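DNA helicase uvsW (Enterobacteria phage T4, PDB 1RIF) couples ATP hydrolysis to 3'-5' unwinding of duplex DNA, promoting Holliday-junction branch migration in recombination-dependent repair and reorganising stalled forks during phage DNA synthesis. Local coordinates at residues P114-L126 against A139-Y151. The protein carries 1 engineered substitution. Numbering follows the deposited sequence.
Sequences PHWYQKDAVFEGL and AGRSLIQALLARY. Engineered in segment 139-151: Arg141 (natural residue Lys).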
ATOM      1  N   PRO A 114      10.468  -8.745 -19.072  1.00 27.78           N
ATOM      2  CA  PRO A 114       9.227  -8.871 -18.304  1.00 26.67           C
ATOM      3  C   PRO A 114       8.063  -9.181 -19.248  1.00 25.58           C
ATOM      4  O   PRO A 114       8.069  -8.760 -20.408  1.00 22.01           O
ATOM      5  CB  PRO A 114       9.101  -7.508 -17.618  1.00 24.57           C
ATOM      6  CG  PRO A 114       9.774  -6.582 -18.572  1.00 25.28           C
ATOM      7  CD  PRO A 114      10.997  -7.371 -18.995  1.00 27.08           C
ATOM      8  N   HIS A 115       7.085  -9.937 -18.755  1.00 25.73           N
ATOM      9  CA  HIS A 115       5.921 -10.297 -19.554  1.00 25.25           C
ATOM     10  C   HIS A 115       5.005  -9.085 -19.742  1.00 25.17           C
ATOM     11  O   HIS A 115       5.073  -8.111 -18.988  1.00 21.94           O
ATOM     12  CB  HIS A 115       5.137 -11.424 -18.876  1.00 28.08           C
ATOM     13  CG  HIS A 115       5.920 -12.687 -18.697  1.00 32.19           C
ATOM     14  ND1 HIS A 115       7.042 -12.764 -17.898  1.00 35.69           N
ATOM     15  CD2 HIS A 115       5.739 -13.927 -19.209  1.00 33.41           C
ATOM     16  CE1 HIS A 115       7.517 -13.997 -17.925  1.00 33.42           C
ATOM     17  NE2 HIS A 115       6.744 -14.721 -18.715  1.00 34.05           N
ATOM     18  N   TRP A 116       4.148  -9.155 -20.757  1.00 24.11           N
ATOM     19  CA  TRP A 116       3.219  -8.077 -21.049  1.00 23.78           C
ATOM     20  C   TRP A 116       2.374  -7.728 -19.825  1.00 21.03           C
ATOM     21  O   TRP A 116       2.191  -6.556 -19.515  1.00 20.34           O
ATOM     22  CB  TRP A 116       2.295  -8.467 -22.208  1.00 26.18           C
ATOM     23  CG  TRP A 116       1.406  -9.650 -21.902  1.00 30.81           C
ATOM     24  CD1 TRP A 116       1.748 -10.977 -21.956  1.00 32.33           C
ATOM     25  CD2 TRP A 116       0.044  -9.610 -21.452  1.00 31.99           C
ATOM     26  NE1 TRP A 116       0.685 -11.758 -21.570  1.00 33.36           N
ATOM     27  CE2 TRP A 116      -0.373 -10.945 -21.255  1.00 33.87           C
ATOM     28  CE3 TRP A 116      -0.863  -8.573 -21.193  1.00 34.17           C
ATOM     29  CZ2 TRP A 116      -1.659 -11.269 -20.813  1.00 35.40           C
ATOM     30  CZ3 TRP A 116      -2.141  -8.897 -20.751  1.00 35.12           C
ATOM     31  CH2 TRP A 116      -2.527 -10.233 -20.566  1.00 35.68           C
ATOM     32  N   TYR A 117       1.869  -8.745 -19.129  1.00 21.07           N
ATOM     33  CA  TYR A 117       1.029  -8.508 -17.963  1.00 20.73           C
ATOM     34  C   TYR A 117       1.793  -7.880 -16.809  1.00 19.21           C
ATOM     35  O   TYR A 117       1.211  -7.150 -16.005  1.00 19.73           O
ATOM     36  CB  TYR A 117       0.331  -9.804 -17.514  1.00 22.81           C
ATOM     37  CG  TYR A 117       1.244 -10.963 -17.205  1.00 26.82           C
ATOM     38  CD1 TYR A 117       1.908 -11.055 -15.976  1.00 28.89           C
ATOM     39  CD2 TYR A 117       1.459 -11.969 -18.148  1.00 29.32           C
ATOM     40  CE1 TYR A 117       2.767 -12.127 -15.696  1.00 29.25           C
ATOM     41  CE2 TYR A 117       2.313 -13.037 -17.880  1.00 31.38           C
ATOM     42  CZ  TYR A 117       2.963 -13.109 -16.656  1.00 31.16           C
ATOM     43  OH  TYR A 117       3.813 -14.163 -16.407  1.00 35.78           O
ATOM     44  N   GLN A 118       3.094  -8.154 -16.733  1.00 18.06           N
ATOM     45  CA  GLN A 118       3.928  -7.575 -15.686  1.00 17.35           C
ATOM     46  C   GLN A 118       4.116  -6.095 -16.005  1.00 18.40           C
ATOM     47  O   GLN A 118       4.056  -5.243 -15.115  1.00 17.70           O
ATOM     48  CB  GLN A 118       5.283  -8.276 -15.632  1.00 15.60           C
ATOM     49  CG  GLN A 118       5.207  -9.741 -15.218  1.00 16.16           C
ATOM     50  CD  GLN A 118       6.574 -10.393 -15.160  1.00 15.37           C
ATOM     51  OE1 GLN A 118       7.330 -10.347 -16.127  1.00 17.53           O
ATOM     52  NE2 GLN A 118       6.899 -11.003 -14.024  1.00 15.50           N
ATOM     53  N   LYS A 119       4.343  -5.804 -17.287  1.00 18.19           N
ATOM     54  CA  LYS A 119       4.508  -4.432 -17.764  1.00 19.35           C
ATOM     55  C   LYS A 119       3.216  -3.645 -17.520  1.00 19.03           C
ATOM     56  O   LYS A 119       3.253  -2.497 -17.083  1.00 19.39           O
ATOM     57  CB  LYS A 119       4.829  -4.421 -19.262  1.00 18.66           C
ATOM     58  CG  LYS A 119       6.178  -5.007 -19.631  1.00 22.10           C
ATOM     59  CD  LYS A 119       6.424  -4.885 -21.130  1.00 25.17           C
ATOM     60  CE  LYS A 119       7.798  -5.410 -21.517  1.00 27.47           C
ATOM     61  NZ  LYS A 119       8.047  -5.298 -22.988  1.00 26.41           N
ATOM     62  N   ASP A 120       2.079  -4.268 -17.814  1.00 18.95           N
ATOM     63  CA  ASP A 120       0.783  -3.633 -17.609  1.00 18.11           C
ATOM     64  C   ASP A 120       0.550  -3.329 -16.125  1.00 17.80           C
ATOM     65  O   ASP A 120       0.157  -2.218 -15.765  1.00 17.86           O
ATOM     66  CB  ASP A 120      -0.347  -4.538 -18.129  1.00 19.58           C
ATOM     67  CG  ASP A 120      -0.452  -4.542 -19.652  1.00 23.33           C
ATOM     68  OD1 ASP A 120       0.231  -3.721 -20.310  1.00 24.86           O
ATOM     69  OD2 ASP A 120      -1.229  -5.364 -20.193  1.00 24.42           O
ATOM     70  N   ALA A 121       0.790  -4.322 -15.271  1.00 17.34           N
ATOM     71  CA  ALA A 121       0.601  -4.162 -13.827  1.00 17.37           C
ATOM     72  C   ALA A 121       1.448  -3.011 -13.273  1.00 19.45           C
ATOM     73  O   ALA A 121       0.950  -2.171 -12.508  1.00 17.76           O
ATOM     74  CB  ALA A 121       0.949  -5.463 -13.111  1.00 17.01           C
ATOM     75  N   VAL A 122       2.726  -2.979 -13.657  1.00 18.30           N
ATOM     76  CA  VAL A 122       3.638  -1.930 -13.207  1.00 19.30           C
ATOM     77  C   VAL A 122       3.161  -0.561 -13.685  1.00 19.70           C
ATOM     78  O   VAL A 122       3.141   0.401 -12.916  1.00 19.53           O
ATOM     79  CB  VAL A 122       5.079  -2.172 -13.729  1.00 20.70           C
ATOM     80  CG1 VAL A 122       5.939  -0.942 -13.478  1.00 21.83           C
ATOM     81  CG2 VAL A 122       5.689  -3.383 -13.036  1.00 20.53           C
ATOM     82  N   PHE A 123       2.773  -0.476 -14.955  1.00 18.96           N
ATOM     83  CA  PHE A 123       2.293   0.781 -15.515  1.00 18.56           C
ATOM     84  C   PHE A 123       1.026   1.257 -14.792  1.00 19.91           C
ATOM     85  O   PHE A 123       0.909   2.432 -14.440  1.00 19.42           O
ATOM     86  CB  PHE A 123       2.007   0.627 -17.009  1.00 16.31           C
ATOM     87  CG  PHE A 123       1.526   1.895 -17.660  1.00 18.30           C
ATOM     88  CD1 PHE A 123       2.398   2.964 -17.857  1.00 17.41           C
ATOM     89  CD2 PHE A 123       0.193   2.033 -18.042  1.00 17.67           C
ATOM     90  CE1 PHE A 123       1.956   4.147 -18.417  1.00 17.46           C
ATOM     91  CE2 PHE A 123      -0.264   3.217 -18.607  1.00 16.87           C
ATOM     92  CZ  PHE A 123       0.617   4.276 -18.794  1.00 18.46           C
ATOM     93  N   GLU A 124       0.084   0.339 -14.581  1.00 20.81           N
ATOM     94  CA  GLU A 124      -1.172   0.640 -13.888  1.00 22.43           C
ATOM     95  C   GLU A 124      -0.914   1.193 -12.489  1.00 22.63           C
ATOM     96  O   GLU A 124      -1.563   2.154 -12.055  1.00 22.62           O
ATOM     97  CB  GLU A 124      -2.019  -0.630 -13.744  1.00 24.30           C
ATOM     98  CG  GLU A 124      -3.254  -0.686 -14.614  1.00 29.73           C
ATOM     99  CD  GLU A 124      -4.342   0.280 -14.174  1.00 29.98           C
ATOM    100  OE1 GLU A 124      -4.834   0.165 -13.030  1.00 30.13           O
ATOM    101  OE2 GLU A 124      -4.707   1.153 -14.987  1.00 33.24           O
ATOM    102  N   GLY A 125       0.030   0.563 -11.791  1.00 22.13           N
ATOM    103  CA  GLY A 125       0.362   0.964 -10.435  1.00 20.51           C
ATOM    104  C   GLY A 125       1.013   2.320 -10.341  1.00 20.99           C
ATOM    105  O   GLY A 125       0.604   3.160  -9.532  1.00 19.46           O
ATOM    106  N   LEU A 126       2.025   2.542 -11.175  1.00 19.57           N
ATOM    107  CA  LEU A 126       2.737   3.808 -11.180  1.00 19.08           C
ATOM    108  C   LEU A 126       1.840   5.003 -11.488  1.00 18.05           C
ATOM    109  O   LEU A 126       1.827   5.976 -10.740  1.00 17.87           O
ATOM    110  CB  LEU A 126       3.893   3.752 -12.177  1.00 19.07           C
ATOM    111  CG  LEU A 126       5.024   2.788 -11.800  1.00 19.34           C
ATOM    112  CD1 LEU A 126       6.152   2.905 -12.825  1.00 20.58           C
ATOM    113  CD2 LEU A 126       5.535   3.100 -10.395  1.00 19.11           C
ATOM    114  N   ALA A 139       2.563 -14.971 -11.581  1.00 39.20           N
ATOM    115  CA  ALA A 139       2.887 -13.740 -12.307  1.00 38.80           C
ATOM    116  C   ALA A 139       4.271 -13.175 -11.961  1.00 37.54           C
ATOM    117  O   ALA A 139       4.532 -11.989 -12.196  1.00 36.56           O
ATOM    118  CB  ALA A 139       1.807 -12.679 -12.047  1.00 38.62           C
ATOM    119  N   GLY A 140       5.146 -14.025 -11.414  1.00 36.15           N
ATOM    120  CA  GLY A 140       6.492 -13.604 -11.044  1.00 34.17           C
ATOM    121  C   GLY A 140       6.444 -12.197 -10.493  1.00 32.23           C
ATOM    122  O   GLY A 140       6.998 -11.264 -11.085  1.00 33.89           O
ATOM    123  N   ARG A 141       5.777 -12.052  -9.353  1.00 29.28           N
ATOM    124  CA  ARG A 141       5.593 -10.758  -8.715  1.00 26.12           C
ATOM    125  C   ARG A 141       6.842 -10.065  -8.250  1.00 22.33           C
ATOM    126  O   ARG A 141       6.810  -8.867  -8.042  1.00 23.90           O
ATOM    127  CB  ARG A 141       4.661 -10.877  -7.519  1.00 26.51           C
ATOM    128  CG  ARG A 141       3.293 -11.432  -7.819  1.00 26.98           C
ATOM    129  CD  ARG A 141       2.592 -11.592  -6.514  1.00 27.16           C
ATOM    130  NE  ARG A 141       1.392 -12.396  -6.608  1.00 28.49           N
ATOM    131  CZ  ARG A 141       0.807 -12.941  -5.551  1.00 28.73           C
ATOM    132  NH1 ARG A 141       1.335 -12.757  -4.343  1.00 27.61           N
ATOM    133  NH2 ARG A 141      -0.300 -13.660  -5.697  1.00 28.57           N
ATOM    134  N   SER A 142       7.934 -10.799  -8.060  1.00 22.04           N
ATOM    135  CA  SER A 142       9.168 -10.172  -7.587  1.00 20.43           C
ATOM    136  C   SER A 142       9.696  -9.180  -8.607  1.00 20.31           C
ATOM    137  O   SER A 142      10.263  -8.156  -8.233  1.00 19.70           O
ATOM    138  CB  SER A 142      10.241 -11.218  -7.283  1.00 22.12           C
ATOM    139  OG  SER A 142      10.620 -11.938  -8.444  1.00 24.30           O
ATOM    140  N   LEU A 143       9.502  -9.481  -9.893  1.00 18.68           N
ATOM    141  CA  LEU A 143       9.958  -8.594 -10.962  1.00 16.67           C
ATOM    142  C   LEU A 143       9.060  -7.365 -11.023  1.00 17.12           C
ATOM    143  O   LEU A 143       9.530  -6.263 -11.311  1.00 17.51           O
ATOM    144  CB  LEU A 143       9.947  -9.313 -12.318  1.00 15.70           C
ATOM    145  CG  LEU A 143      10.467  -8.506 -13.526  1.00 15.20           C
ATOM    146  CD1 LEU A 143      11.891  -8.005 -13.263  1.00 14.63           C
ATOM    147  CD2 LEU A 143      10.441  -9.375 -14.768  1.00 15.58           C
ATOM    148  N   ILE A 144       7.767  -7.555 -10.756  1.00 17.14           N
ATOM    149  CA  ILE A 144       6.822  -6.440 -10.760  1.00 16.45           C
ATOM    150  C   ILE A 144       7.219  -5.499  -9.635  1.00 15.88           C
ATOM    151  O   ILE A 144       7.274  -4.289  -9.815  1.00 16.17           O
ATOM    152  CB  ILE A 144       5.370  -6.923 -10.533  1.00 16.42           C
ATOM    153  CG1 ILE A 144       4.892  -7.710 -11.759  1.00 17.90           C
ATOM    154  CG2 ILE A 144       4.467  -5.726 -10.249  1.00 16.54           C
ATOM    155  CD1 ILE A 144       3.435  -8.160 -11.703  1.00 17.74           C
ATOM    156  N   GLN A 145       7.507  -6.073  -8.473  1.00 14.61           N
ATOM    157  CA  GLN A 145       7.922  -5.297  -7.314  1.00 15.38           C
ATOM    158  C   GLN A 145       9.279  -4.616  -7.551  1.00 14.61           C
ATOM    159  O   GLN A 145       9.481  -3.463  -7.166  1.00 15.50           O
ATOM    160  CB  GLN A 145       7.967  -6.208  -6.082  1.00 14.13           C
ATOM    161  CG  GLN A 145       6.580  -6.532  -5.543  1.00 15.58           C
ATOM    162  CD  GLN A 145       6.593  -7.602  -4.469  1.00 16.19           C
ATOM    163  OE1 GLN A 145       6.756  -8.783  -4.766  1.00 19.61           O
ATOM    164  NE2 GLN A 145       6.430  -7.195  -3.216  1.00 15.71           N
ATOM    165  N   ALA A 146      10.202  -5.327  -8.194  1.00 17.15           N
ATOM    166  CA  ALA A 146      11.529  -4.776  -8.501  1.00 15.57           C
ATOM    167  C   ALA A 146      11.415  -3.591  -9.459  1.00 15.25           C
ATOM    168  O   ALA A 146      12.088  -2.581  -9.284  1.00 15.63           O
ATOM    169  CB  ALA A 146      12.423  -5.850  -9.122  1.00 12.86           C
ATOM    170  N   LEU A 147      10.561  -3.714 -10.470  1.00 15.35           N
ATOM    171  CA  LEU A 147      10.385  -2.633 -11.437  1.00 15.94           C
ATOM    172  C   LEU A 147       9.760  -1.400 -10.788  1.00 15.90           C
ATOM    173  O   LEU A 147      10.160  -0.269 -11.063  1.00 16.84           O
ATOM    174  CB  LEU A 147       9.540  -3.116 -12.620  1.00 15.06           C
ATOM    175  CG  LEU A 147      10.309  -4.103 -13.499  1.00 12.94           C
ATOM    176  CD1 LEU A 147       9.436  -4.632 -14.623  1.00 13.85           C
ATOM    177  CD2 LEU A 147      11.521  -3.383 -14.062  1.00 12.96           C
ATOM    178  N   LEU A 148       8.777  -1.629  -9.925  1.00 16.16           N
ATOM    179  CA  LEU A 148       8.111  -0.553  -9.206  1.00 15.69           C
ATOM    180  C   LEU A 148       9.116   0.188  -8.309  1.00 16.01           C
ATOM    181  O   LEU A 148       9.126   1.416  -8.280  1.00 17.47           O
ATOM    182  CB  LEU A 148       6.968  -1.130  -8.363  1.00 12.83           C
ATOM    183  CG  LEU A 148       5.706  -1.500  -9.135  1.00 11.85           C
ATOM    184  CD1 LEU A 148       4.843  -2.383  -8.257  1.00 11.03           C
ATOM    185  CD2 LEU A 148       4.959  -0.244  -9.556  1.00 10.22           C
ATOM    186  N   ALA A 149       9.960  -0.555  -7.590  1.00 14.94           N
ATOM    187  CA  ALA A 149      10.968   0.057  -6.718  1.00 15.98           C
ATOM    188  C   ALA A 149      12.054   0.794  -7.532  1.00 18.10           C
ATOM    189  O   ALA A 149      12.483   1.885  -7.154  1.00 16.76           O
ATOM    190  CB  ALA A 149      11.598  -1.004  -5.814  1.00 15.51           C
ATOM    191  N   ARG A 150      12.487   0.194  -8.644  1.00 18.03           N
ATOM    192  CA  ARG A 150      13.482   0.795  -9.547  1.00 18.78           C
ATOM    193  C   ARG A 150      12.974   2.160 -10.026  1.00 18.51           C
ATOM    194  O   ARG A 150      13.690   3.159  -9.988  1.00 18.71           O
ATOM    195  CB  ARG A 150      13.659  -0.074 -10.795  1.00 19.33           C
ATOM    196  CG  ARG A 150      15.065  -0.175 -11.362  1.00 22.14           C
ATOM    197  CD  ARG A 150      15.853   1.117 -11.404  1.00 25.03           C
ATOM    198  NE  ARG A 150      17.188   0.841 -10.878  1.00 27.79           N
ATOM    199  CZ  ARG A 150      18.317   1.405 -11.294  1.00 27.44           C
ATOM    200  NH1 ARG A 150      18.312   2.306 -12.262  1.00 28.81           N
ATOM    201  NH2 ARG A 150      19.465   1.038 -10.742  1.00 26.58           N
ATOM    202  N   TYR A 151      11.737   2.177 -10.517  1.00 17.21           N
ATOM    203  CA  TYR A 151      11.134   3.402 -11.005  1.00 16.88           C
ATOM    204  C   TYR A 151      11.170   4.476  -9.937  1.00 15.10           C
ATOM    205  O   TYR A 151      11.604   5.589 -10.193  1.00 17.76           O
ATOM    206  CB  TYR A 151       9.680   3.168 -11.410  1.00 18.32           C
ATOM    207  CG  TYR A 151       9.001   4.435 -11.866  1.00 20.82           C
ATOM    208  CD1 TYR A 151       9.055   4.834 -13.201  1.00 21.82           C
ATOM    209  CD2 TYR A 151       8.374   5.283 -10.948  1.00 22.70           C
ATOM    210  CE1 TYR A 151       8.507   6.048 -13.612  1.00 24.79           C
ATOM    211  CE2 TYR A 151       7.826   6.498 -11.349  1.00 25.02           C
ATOM    212  CZ  TYR A 151       7.896   6.874 -12.681  1.00 25.37           C
ATOM    213  OH  TYR A 151       7.360   8.076 -13.087  1.00 28.97           O
TER
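Leu126 lays its CD1 methyl over one face of the Tyr151 ring, 3.6 Å from the ring centroid, a CH-pi contact; the Tyr151 hydroxyl goes on to Glu89. Beside it, Leu126 CD2 presses tightly on Leu148 CD2 at 3.5 Å. At the other end of the contact, the Tyr117 ring carries His115 CB on one face and has Ala139 O at its edge, while CE1 meets Ala139 CA obliquely. A chi1 of 56°, which sets CG between the backbone N and the carbonyl carbon, brings CE1 up against Ala139. The His115 ring has Tyr117 OH over one face and Gln118 OE1 at its edge.

The amide of Gln118 illustrates how one side chain can link a helix start to a neighbouring loop. Its NE2 donates to Ala139 O at 3.1 Å, from above the carbonyl plane, and weakly to Gly140 O. Its OE1 accepts from His115 N on a lone pair and from His115 ND1 out of the carbonyl plane, so both ends of the amide are held and its rotation is fixed. Leu143 CD2 packs against OE1 and Pro114 CB.

Between these ends, Val122 CG2 sits against Ile144 CG2 and Leu147 CB. The axes of 116-126 and 141-151 approach to 9.5 Å and cross at -40°. In this nucleotide-free model Gln118 thus hydrogen-bonds to main-chain carbonyls of the predicted ATP-binding P-loop (Walker A), whose lysine is replaced by the engineered Arg141. Lying in a Tyr-Gln pair ahead of that loop, it is consistent with the Q-motif glutamine, which in related superfamily 2 helicases reads the adenine of ATP, here in the N-terminal RecA-like domain.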